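Local atomic coordinates of possible metal-dependent hydrolase (Veillonella parvula, PDB entry 3RPC), a protein that is probably a metal-dependent hydrolase of the metallo-beta-lactamase superfamily, carrying a two-zinc site, with its substrate not established. Residues A67-L75 with L146-F155; M4-T14 with T18-F29. One frame throughout, in Å; residues are numbered along the deposited sequence.

Contact 1 (A67-L75 with L146-F155); sequences AVVVTHTHL and LAGDAMGVIF. With ZN (zinc ion), chain E.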
loop_
_atom_site.group_PDB
_atom_site.type_symbol
_atom_site.label_atom_id
_atom_site.label_comp_id
_atom_site.label_asym_id
_atom_site.label_seq_id
_atom_site.Cartn_x
_atom_site.Cartn_y
_atom_site.Cartn_z
ATOM N N ALA A 67 -2.616 -9.995 -24.041
ATOM C CA ALA A 67 -1.642 -9.571 -23.040
ATOM C C ALA A 67 -1.826 -10.412 -21.799
ATOM O O ALA A 67 -2.843 -11.084 -21.651
ATOM C CB ALA A 67 -1.809 -8.091 -22.710
ATOM N N VAL A 68 -0.825 -10.392 -20.932
ATOM C CA VAL A 68 -0.888 -11.140 -19.685
ATOM C C VAL A 68 -0.757 -10.156 -18.527
ATOM O O VAL A 68 -0.012 -9.181 -18.608
ATOM C CB VAL A 68 0.249 -12.177 -19.617
ATOM C CG1 VAL A 68 0.101 -13.056 -18.398
ATOM C CG2 VAL A 68 0.256 -13.045 -20.869
ATOM N N VAL A 69 -1.514 -10.401 -17.462
ATOM C CA VAL A 69 -1.408 -9.606 -16.238
ATOM C C VAL A 69 -0.988 -10.558 -15.135
ATOM O O VAL A 69 -1.650 -11.560 -14.900
ATOM C CB VAL A 69 -2.756 -8.960 -15.858
ATOM C CG1 VAL A 69 -2.673 -8.302 -14.471
ATOM C CG2 VAL A 69 -3.163 -7.945 -16.913
ATOM N N VAL A 70 0.127 -10.250 -14.484
ATOM C CA VAL A 70 0.672 -11.091 -13.430
ATOM C C VAL A 70 0.718 -10.254 -12.156
ATOM O O VAL A 70 1.559 -9.362 -12.017
ATOM C CB VAL A 70 2.084 -11.584 -13.810
ATOM C CG1 VAL A 70 2.635 -12.526 -12.753
ATOM C CG2 VAL A 70 2.047 -12.284 -15.173
ATOM N N THR A 71 -0.205 -10.525 -11.232
ATOM C CA THR A 71 -0.320 -9.685 -10.038
ATOM C C THR A 71 0.843 -9.871 -9.073
ATOM O O THR A 71 1.169 -8.961 -8.298
ATOM C CB THR A 71 -1.643 -9.900 -9.285
ATOM O OG1 THR A 71 -1.709 -11.246 -8.783
ATOM C CG2 THR A 71 -2.831 -9.604 -10.191
ATOM N N HIS A 72 1.443 -11.053 -9.119
ATOM C CA HIS A 72 2.625 -11.401 -8.332
ATOM C C HIS A 72 3.104 -12.763 -8.797
ATOM O O HIS A 72 2.388 -13.447 -9.528
ATOM C CB HIS A 72 2.373 -11.357 -6.807
ATOM C CG HIS A 72 1.379 -12.364 -6.290
ATOM N ND1 HIS A 72 0.100 -12.492 -6.792
ATOM C CD2 HIS A 72 1.465 -13.245 -5.262
ATOM C CE1 HIS A 72 -0.556 -13.407 -6.098
ATOM N NE2 HIS A 72 0.254 -13.891 -5.174
ATOM N N THR A 73 4.296 -13.162 -8.375
ATOM C CA THR A 73 4.904 -14.358 -8.951
ATOM C C THR A 73 4.916 -15.567 -8.021
ATOM O O THR A 73 5.747 -16.461 -8.165
ATOM C CB THR A 73 6.307 -14.075 -9.507
ATOM O OG1 THR A 73 7.139 -13.545 -8.470
ATOM C CG2 THR A 73 6.215 -13.082 -10.655
ATOM N N HIS A 74 3.984 -15.607 -7.075
ATOM C CA HIS A 74 3.734 -16.851 -6.360
ATOM C C HIS A 74 3.379 -17.943 -7.377
ATOM O O HIS A 74 2.749 -17.671 -8.401
ATOM C CB HIS A 74 2.592 -16.689 -5.355
ATOM C CG HIS A 74 3.021 -16.095 -4.050
ATOM N ND1 HIS A 74 2.123 -15.714 -3.078
ATOM C CD2 HIS A 74 4.251 -15.830 -3.554
ATOM C CE1 HIS A 74 2.782 -15.231 -2.039
ATOM N NE2 HIS A 74 4.076 -15.292 -2.301
ATOM N N LEU A 75 3.771 -19.174 -7.064
ATOM C CA LEU A 75 3.566 -20.325 -7.947
ATOM C C LEU A 75 2.149 -20.428 -8.494
ATOM O O LEU A 75 1.954 -20.747 -9.676
ATOM C CB LEU A 75 3.936 -21.620 -7.217
ATOM C CG LEU A 75 3.761 -22.933 -7.982
ATOM C CD1 LEU A 75 4.670 -22.935 -9.189
ATOM C CD2 LEU A 75 4.064 -24.120 -7.083
ATOM N N LEU A 146 7.676 -14.751 2.622
ATOM C CA LEU A 146 6.919 -15.698 1.811
ATOM C C LEU A 146 5.624 -15.087 1.283
ATOM O O LEU A 146 5.122 -15.486 0.235
ATOM C CB LEU A 146 6.623 -16.970 2.606
ATOM C CG LEU A 146 7.869 -17.779 2.969
ATOM C CD1 LEU A 146 7.529 -18.890 3.950
ATOM C CD2 LEU A 146 8.521 -18.338 1.712
ATOM N N ALA A 147 5.091 -14.109 2.003
ATOM C CA ALA A 147 3.864 -13.439 1.586
ATOM C C ALA A 147 4.136 -12.392 0.507
ATOM O O ALA A 147 3.481 -12.382 -0.543
ATOM C CB ALA A 147 3.179 -12.795 2.792
ATOM N N GLY A 148 5.095 -11.507 0.779
ATOM C CA GLY A 148 5.541 -10.514 -0.189
ATOM C C GLY A 148 4.498 -9.491 -0.606
ATOM O O GLY A 148 3.543 -9.233 0.134
ATOM N N ASP A 149 4.706 -8.889 -1.779
ATOM C CA ASP A 149 3.783 -7.904 -2.351
ATOM C C ASP A 149 2.904 -8.567 -3.397
ATOM O O ASP A 149 3.338 -9.492 -4.091
ATOM C CB ASP A 149 4.536 -6.757 -3.035
ATOM C CG ASP A 149 5.208 -5.813 -2.053
ATOM O OD1 ASP A 149 4.880 -5.836 -0.845
ATOM O OD2 ASP A 149 6.063 -5.027 -2.507
ATOM N N ALA A 150 1.667 -8.099 -3.511
ATOM C CA ALA A 150 0.770 -8.599 -4.551
ATOM C C ALA A 150 -0.284 -7.551 -4.874
ATOM O O ALA A 150 -1.056 -7.150 -4.005
ATOM C CB ALA A 150 0.128 -9.934 -4.127
HETATM N N MSE A 151 -0.305 -7.079 -6.118
HETATM C CA MSE A 151 -1.202 -5.991 -6.479
HETATM C C MSE A 151 -2.589 -6.496 -6.856
HETATM O O MSE A 151 -2.787 -7.689 -7.142
HETATM C CB MSE A 151 -0.635 -5.187 -7.662
HETATM C CG MSE A 151 -0.675 -5.924 -8.991
HETATM SE SE MSE A 151 -0.126 -4.760 -10.456
HETATM C CE MSE A 151 0.002 -6.140 -11.848
ATOM N N GLY A 152 -3.544 -5.576 -6.850
ATOM C CA GLY A 152 -4.766 -5.742 -7.609
ATOM C C GLY A 152 -4.688 -4.819 -8.815
ATOM O O GLY A 152 -3.727 -4.049 -8.965
ATOM N N VAL A 153 -5.676 -4.917 -9.698
ATOM C CA VAL A 153 -5.712 -4.085 -10.894
ATOM C C VAL A 153 -7.137 -3.610 -11.145
ATOM O O VAL A 153 -8.088 -4.394 -11.086
ATOM C CB VAL A 153 -5.215 -4.858 -12.138
ATOM C CG1 VAL A 153 -5.178 -3.934 -13.353
ATOM C CG2 VAL A 153 -3.846 -5.463 -11.870
ATOM N N ILE A 154 -7.277 -2.313 -11.398
ATOM C CA ILE A 154 -8.521 -1.731 -11.884
ATOM C C ILE A 154 -8.420 -1.598 -13.408
ATOM O O ILE A 154 -7.441 -1.051 -13.919
ATOM C CB ILE A 154 -8.761 -0.342 -11.237
ATOM C CG1 ILE A 154 -9.289 -0.506 -9.804
ATOM C CG2 ILE A 154 -9.720 0.493 -12.074
ATOM C CD1 ILE A 154 -10.752 -0.912 -9.728
ATOM N N PHE A 155 -9.390 -2.155 -14.130
ATOM C CA PHE A 155 -9.445 -2.005 -15.591
ATOM C C PHE A 155 -10.588 -1.049 -15.944
ATOM O O PHE A 155 -11.736 -1.278 -15.557
ATOM C CB PHE A 155 -9.711 -3.345 -16.300
ATOM C CG PHE A 155 -8.692 -4.421 -16.024
ATOM C CD1 PHE A 155 -7.727 -4.740 -16.972
ATOM C CD2 PHE A 155 -8.721 -5.142 -14.843
ATOM C CE1 PHE A 155 -6.807 -5.751 -16.738
ATOM C CE2 PHE A 155 -7.800 -6.158 -14.601
ATOM C CZ PHE A 155 -6.837 -6.458 -15.546
HETATM ZN ZN ZN E . -0.135 -15.259 -3.438
HETATM O O HOH W 1 -2.475 -10.339 -6.277
HETATM O O HOH W 2 -0.566 -17.172 -3.847
#

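Contact 2 (M4-T14 with T18-F29); sequences MTQYTHIRNAT and TIKNTTFLIDPF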
loop_
_atom_site.group_PDB
_atom_site.type_symbol
_atom_site.label_atom_id
_atom_site.label_comp_id
_atom_site.label_asym_id
_atom_site.label_seq_id
_atom_site.Cartn_x
_atom_site.Cartn_y
_atom_site.Cartn_z
HETATM N N MSE A 4 -19.193 -8.697 -26.124
HETATM C CA MSE A 4 -17.755 -8.953 -26.140
HETATM C C MSE A 4 -17.129 -8.997 -24.744
HETATM O O MSE A 4 -16.300 -9.861 -24.460
HETATM C CB MSE A 4 -17.038 -7.898 -26.989
HETATM C CG MSE A 4 -17.635 -7.694 -28.372
HETATM SE SE MSE A 4 -16.321 -7.954 -29.789
HETATM C CE MSE A 4 -15.803 -9.787 -29.363
ATOM N N THR A 5 -17.524 -8.068 -23.878
ATOM C CA THR A 5 -16.872 -7.923 -22.578
ATOM C C THR A 5 -17.313 -9.016 -21.617
ATOM O O THR A 5 -18.500 -9.160 -21.327
ATOM C CB THR A 5 -17.115 -6.530 -21.978
ATOM O OG1 THR A 5 -16.586 -5.547 -22.878
ATOM C CG2 THR A 5 -16.427 -6.396 -20.626
ATOM N N GLN A 6 -16.345 -9.786 -21.129
ATOM C CA GLN A 6 -16.645 -10.997 -20.389
ATOM C C GLN A 6 -15.442 -11.469 -19.587
ATOM O O GLN A 6 -14.295 -11.085 -19.863
ATOM C CB GLN A 6 -17.061 -12.109 -21.358
ATOM C CG GLN A 6 -15.963 -12.483 -22.346
ATOM C CD GLN A 6 -16.312 -13.691 -23.181
ATOM O OE1 GLN A 6 -17.423 -13.799 -23.701
ATOM N NE2 GLN A 6 -15.374 -14.623 -23.291
ATOM N N TYR A 7 -15.722 -12.312 -18.598
ATOM C CA TYR A 7 -14.681 -12.973 -17.828
ATOM C C TYR A 7 -14.878 -14.478 -17.935
ATOM O O TYR A 7 -15.928 -15.004 -17.562
ATOM C CB TYR A 7 -14.701 -12.520 -16.354
ATOM C CG TYR A 7 -13.712 -13.285 -15.499
ATOM C CD1 TYR A 7 -12.354 -12.998 -15.550
ATOM C CD2 TYR A 7 -14.130 -14.315 -14.663
ATOM C CE1 TYR A 7 -11.440 -13.710 -14.794
ATOM C CE2 TYR A 7 -13.221 -15.028 -13.897
ATOM C CZ TYR A 7 -11.878 -14.723 -13.970
ATOM O OH TYR A 7 -10.972 -15.443 -13.226
ATOM N N THR A 8 -13.879 -15.167 -18.465
ATOM C CA THR A 8 -13.895 -16.617 -18.491
ATOM C C THR A 8 -12.990 -17.128 -17.390
ATOM O O THR A 8 -11.775 -16.907 -17.417
ATOM C CB THR A 8 -13.400 -17.166 -19.838
ATOM O OG1 THR A 8 -14.297 -16.755 -20.880
ATOM C CG2 THR A 8 -13.343 -18.682 -19.787
ATOM N N HIS A 9 -13.570 -17.798 -16.404
ATOM C CA HIS A 9 -12.740 -18.346 -15.357
ATOM C C HIS A 9 -12.002 -19.580 -15.852
ATOM O O HIS A 9 -12.582 -20.390 -16.568
ATOM C CB HIS A 9 -13.530 -18.701 -14.104
ATOM C CG HIS A 9 -12.630 -18.980 -12.956
ATOM N ND1 HIS A 9 -11.651 -18.089 -12.576
ATOM C CD2 HIS A 9 -12.490 -20.066 -12.160
ATOM C CE1 HIS A 9 -10.965 -18.601 -11.573
ATOM N NE2 HIS A 9 -11.453 -19.798 -11.301
ATOM N N ILE A 10 -10.727 -19.718 -15.492
ATOM C CA ILE A 10 -9.952 -20.895 -15.911
ATOM C C ILE A 10 -9.741 -21.851 -14.731
ATOM O O ILE A 10 -10.309 -22.941 -14.701
ATOM C CB ILE A 10 -8.618 -20.516 -16.593
ATOM C CG1 ILE A 10 -8.879 -19.634 -17.820
ATOM C CG2 ILE A 10 -7.841 -21.774 -17.004
ATOM C CD1 ILE A 10 -9.740 -20.281 -18.885
ATOM N N ARG A 11 -8.960 -21.432 -13.739
ATOM C CA ARG A 11 -8.670 -22.311 -12.605
ATOM C C ARG A 11 -7.916 -21.515 -11.552
ATOM O O ARG A 11 -6.982 -20.818 -11.883
ATOM C CB ARG A 11 -7.832 -23.520 -13.052
ATOM C CG ARG A 11 -7.663 -24.575 -11.940
ATOM C CD ARG A 11 -6.733 -25.721 -12.372
ATOM N NE ARG A 11 -5.398 -25.230 -12.691
ATOM C CZ ARG A 11 -4.420 -25.982 -13.194
ATOM N NH1 ARG A 11 -4.617 -27.276 -13.424
ATOM N NH2 ARG A 11 -3.236 -25.439 -13.465
ATOM N N ASN A 12 -8.328 -21.652 -10.291
ATOM C CA ASN A 12 -7.761 -20.868 -9.179
ATOM C C ASN A 12 -7.958 -19.363 -9.413
ATOM O O ASN A 12 -9.096 -18.900 -9.451
ATOM C CB ASN A 12 -6.289 -21.215 -8.926
ATOM C CG ASN A 12 -5.822 -20.807 -7.530
ATOM O OD1 ASN A 12 -6.534 -21.020 -6.538
ATOM N ND2 ASN A 12 -4.632 -20.237 -7.442
ATOM N N ALA A 13 -6.872 -18.615 -9.598
ATOM C CA ALA A 13 -6.976 -17.187 -9.914
ATOM C C ALA A 13 -6.734 -16.908 -11.399
ATOM O O ALA A 13 -6.696 -15.757 -11.822
ATOM C CB ALA A 13 -5.993 -16.367 -9.065
ATOM N N THR A 14 -6.579 -17.966 -12.191
ATOM C CA THR A 14 -6.312 -17.804 -13.614
ATOM C C THR A 14 -7.626 -17.602 -14.349
ATOM O O THR A 14 -8.562 -18.372 -14.177
ATOM C CB THR A 14 -5.598 -19.041 -14.196
ATOM O OG1 THR A 14 -4.403 -19.301 -13.455
ATOM C CG2 THR A 14 -5.247 -18.840 -15.679
ATOM N N THR A 18 -11.912 -10.288 -21.133
ATOM C CA THR A 18 -11.985 -9.644 -22.442
ATOM C C THR A 18 -12.726 -8.341 -22.292
ATOM O O THR A 18 -13.834 -8.305 -21.762
ATOM C CB THR A 18 -12.724 -10.504 -23.481
ATOM O OG1 THR A 18 -12.046 -11.756 -23.652
ATOM C CG2 THR A 18 -12.778 -9.772 -24.823
ATOM N N ILE A 19 -12.100 -7.264 -22.748
ATOM C CA ILE A 19 -12.716 -5.950 -22.723
ATOM C C ILE A 19 -12.471 -5.399 -24.108
ATOM O O ILE A 19 -11.322 -5.275 -24.533
ATOM C CB ILE A 19 -12.066 -5.029 -21.685
ATOM C CG1 ILE A 19 -12.207 -5.610 -20.282
ATOM C CG2 ILE A 19 -12.691 -3.640 -21.733
ATOM C CD1 ILE A 19 -11.456 -4.797 -19.225
ATOM N N LYS A 20 -13.550 -5.101 -24.824
ATOM C CA LYS A 20 -13.437 -4.704 -26.222
ATOM C C LYS A 20 -12.748 -5.810 -27.023
ATOM O O LYS A 20 -13.175 -6.965 -26.968
ATOM C CB LYS A 20 -12.721 -3.357 -26.339
ATOM C CG LYS A 20 -13.655 -2.162 -26.099
ATOM C CD LYS A 20 -12.949 -0.987 -25.444
ATOM C CE LYS A 20 -13.784 0.294 -25.518
ATOM N NZ LYS A 20 -15.258 0.061 -25.488
ATOM N N ASN A 21 -11.693 -5.484 -27.760
ATOM C CA ASN A 21 -10.970 -6.489 -28.538
ATOM C C ASN A 21 -9.704 -6.981 -27.845
ATOM O O ASN A 21 -8.852 -7.610 -28.468
ATOM C CB ASN A 21 -10.612 -5.958 -29.929
ATOM C CG ASN A 21 -11.829 -5.577 -30.743
ATOM O OD1 ASN A 21 -11.870 -4.506 -31.350
ATOM N ND2 ASN A 21 -12.830 -6.450 -30.762
ATOM N N THR A 22 -9.578 -6.693 -26.552
ATOM C CA THR A 22 -8.385 -7.087 -25.820
ATOM C C THR A 22 -8.706 -8.168 -24.803
ATOM O O THR A 22 -9.607 -8.000 -23.982
ATOM C CB THR A 22 -7.757 -5.884 -25.093
ATOM O OG1 THR A 22 -7.256 -4.959 -26.067
ATOM C CG2 THR A 22 -6.617 -6.334 -24.189
ATOM N N THR A 23 -7.972 -9.276 -24.860
ATOM C CA THR A 23 -8.139 -10.322 -23.864
ATOM C C THR A 23 -6.886 -10.447 -22.999
ATOM O O THR A 23 -5.801 -10.714 -23.504
ATOM C CB THR A 23 -8.463 -11.670 -24.518
ATOM O OG1 THR A 23 -9.737 -11.587 -25.171
ATOM C CG2 THR A 23 -8.513 -12.782 -23.479
ATOM N N PHE A 24 -7.058 -10.260 -21.692
ATOM C CA PHE A 24 -5.990 -10.407 -20.725
ATOM C C PHE A 24 -6.029 -11.790 -20.099
ATOM O O PHE A 24 -7.045 -12.181 -19.513
ATOM C CB PHE A 24 -6.155 -9.385 -19.591
ATOM C CG PHE A 24 -6.102 -7.951 -20.037
ATOM C CD1 PHE A 24 -4.881 -7.304 -20.199
ATOM C CD2 PHE A 24 -7.268 -7.240 -20.277
ATOM C CE1 PHE A 24 -4.824 -5.975 -20.597
ATOM C CE2 PHE A 24 -7.222 -5.902 -20.678
ATOM C CZ PHE A 24 -5.998 -5.271 -20.832
ATOM N N LEU A 25 -4.921 -12.517 -20.198
ATOM C CA LEU A 25 -4.737 -13.731 -19.412
ATOM C C LEU A 25 -4.201 -13.314 -18.047
ATOM O O LEU A 25 -3.117 -12.733 -17.941
ATOM C CB LEU A 25 -3.763 -14.683 -20.126
ATOM C CG LEU A 25 -3.383 -15.952 -19.361
ATOM C CD1 LEU A 25 -4.600 -16.822 -19.123
ATOM C CD2 LEU A 25 -2.306 -16.750 -20.114
ATOM N N ILE A 26 -4.987 -13.603 -17.015
ATOM C CA ILE A 26 -4.672 -13.182 -15.654
ATOM C C ILE A 26 -4.056 -14.320 -14.842
ATOM O O ILE A 26 -4.580 -15.437 -14.825
ATOM C CB ILE A 26 -5.945 -12.677 -14.962
ATOM C CG1 ILE A 26 -6.399 -11.366 -15.607
ATOM C CG2 ILE A 26 -5.712 -12.482 -13.462
ATOM C CD1 ILE A 26 -7.814 -10.955 -15.236
ATOM N N ASP A 27 -2.924 -14.018 -14.203
ATOM C CA ASP A 27 -2.283 -14.891 -13.218
ATOM C C ASP A 27 -2.262 -16.366 -13.634
ATOM O O ASP A 27 -2.806 -17.223 -12.932
ATOM C CB ASP A 27 -2.955 -14.712 -11.848
ATOM C CG ASP A 27 -2.615 -13.369 -11.207
ATOM O OD1 ASP A 27 -1.960 -12.538 -11.859
ATOM O OD2 ASP A 27 -3.024 -13.135 -10.050
ATOM N N PRO A 28 -1.589 -16.670 -14.752
ATOM C CA PRO A 28 -1.606 -18.036 -15.292
ATOM C C PRO A 28 -0.743 -19.023 -14.502
ATOM O O PRO A 28 0.491 -18.910 -14.479
ATOM C CB PRO A 28 -1.040 -17.848 -16.704
ATOM C CG PRO A 28 -0.094 -16.701 -16.540
ATOM C CD PRO A 28 -0.816 -15.757 -15.613
ATOM N N PHE A 29 -1.420 -19.976 -13.869
ATOM C CA PHE A 29 -0.814 -21.092 -13.167
ATOM C C PHE A 29 -1.368 -22.293 -13.907
ATOM O O PHE A 29 -2.524 -22.660 -13.719
ATOM C CB PHE A 29 -1.292 -21.040 -11.706
ATOM C CG PHE A 29 -1.087 -22.311 -10.908
ATOM C CD1 PHE A 29 0.079 -23.061 -11.011
ATOM C CD2 PHE A 29 -2.053 -22.716 -9.992
ATOM C CE1 PHE A 29 0.254 -24.215 -10.247
ATOM C CE2 PHE A 29 -1.878 -23.857 -9.222
ATOM C CZ PHE A 29 -0.726 -24.608 -9.347
HETATM O O HOH W 3 -12.675 -13.884 -21.988
HETATM O O HOH W 4 -4.741 -22.442 -12.134
#

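Contact 1 (A67-L75 with L146-F155)
One face of the His72 imidazole is taken by the methyl of Ala150, whose CB stands 3.6 Å from the ring centroid and 17° off the normal, a CH-pi contact; at the ring's edge, in its plane, lies Thr71 OG1. His72 and His74 are the first two ligands of the HxHxDH motif of the metallo-beta-lactamase fold, completed by Asp76 and His77. A chi1 of 65° on His72 lays its ring over Ala150 CB. Both ring nitrogens are used: NE2 binds zinc at 2.2 Å, and ND1 donates to Thr71 OG1 over 3.0 Å, which fixes the ring's rotation. Thr71, the second-shell residue that holds this ring, is itself hydrogen-bonded to Asp27 OD2, which also takes a bond from His77 ND1. His74 binds the same zinc through ND1 and offers NE2, at its other edge, to Leu146 O near the end of the helix 143-147; that bond, 2.8 Å long, is weak because its N-H...O angle is only 129°. A water, His132 and Asp168 are the zinc's other ligands.

Away from the metal the segments are held by one backbone bond, Met151 N to Thr71 O, by a second water that donates to both Thr71 OG1 and Met151 O, and by side-chain packing. The extended selenomethionine Met151 packs CE against the Val70 carbonyl oxygen, with Val69 CG1 as its apolar neighbour. The two methyls of Val69 divide their work: CG1 meets Val153 CG2 at 4.0 Å, and CG2 comes to the edge of the Phe155 ring, 4.2 Å from CZ.

Contact 2 (M4-T14 with T18-F29)
Gln6 and Thr18 form an antiparallel hydrogen-bonded pair, Gln6 N giving its hydrogen to Thr18 O and Thr18 N giving its own to Gln6 O at 2.8 Å. They belong to the beta hairpin of strands 6-11 and 14-19, at the N-terminal start of a metallo-beta-lactamase fold; a type II' turn from Arg11 to Thr14 closes it, and a second, from Ile19 to Thr22, leads into strand 22-26. The first turn lies beside the zinc site: Asn12 ND2 is hydrogen-bonded to the backbone O of Asp76, a zinc ligand. Here Ile10 N and Arg11 N both reach Thr14 O from the same face of its plane, a classic beta bulge.

On one face of the sheet the Gln6 and Thr18 side chains lie side by side, with Gln6 CG 4.0 Å from Thr18 CB, and a water joins Gln6 NE2 to Thr18 OG1. Next to them Thr5 CA makes a CA-H...O contact of 3.2 Å with Thr18 O.

At the turn end Thr14 does the joining. Its OG1 lies beside its own backbone N and donates to Asp27 O, 2.7 Å away, from 31° out of the carbonyl plane; CG2, anti to that N, packs over Ile26 O and Pro28 CA and reaches Leu25 CD1 at 4.0 Å. Arg11 bends at chi3, 61°, turning a guanidinium edge to the Phe29 carbonyl, while NH1 reaches Val52 O and NH2 also reaches Ala31 O. NH2 donates to Phe29 O over 2.9 Å, and a water held by Arg11 NE and Arg11 O donates to that same oxygen.

In the fold
Both contacts are largely buried and meet in one sheet, where strands 67-69 and 22-26 are neighbours, yet they show how chemistry follows place in a fold. Contact 1, nearer the centre of the chain, brings the end of strand 67-69 against a segment that enters the other sheet, and many of its polar groups bind or position a zinc ligand. Contact 2 is made within a single sheet by residues close in sequence, its polar work done mainly by backbone, threonine and arginine, and its outer end reaches the surface. Two joints connect them: Asp27 N lies 2.9 Å from Val69 O, a probable hydrogen bond, and Leu75 O packs on Phe29 CD1 at 3.3 Å.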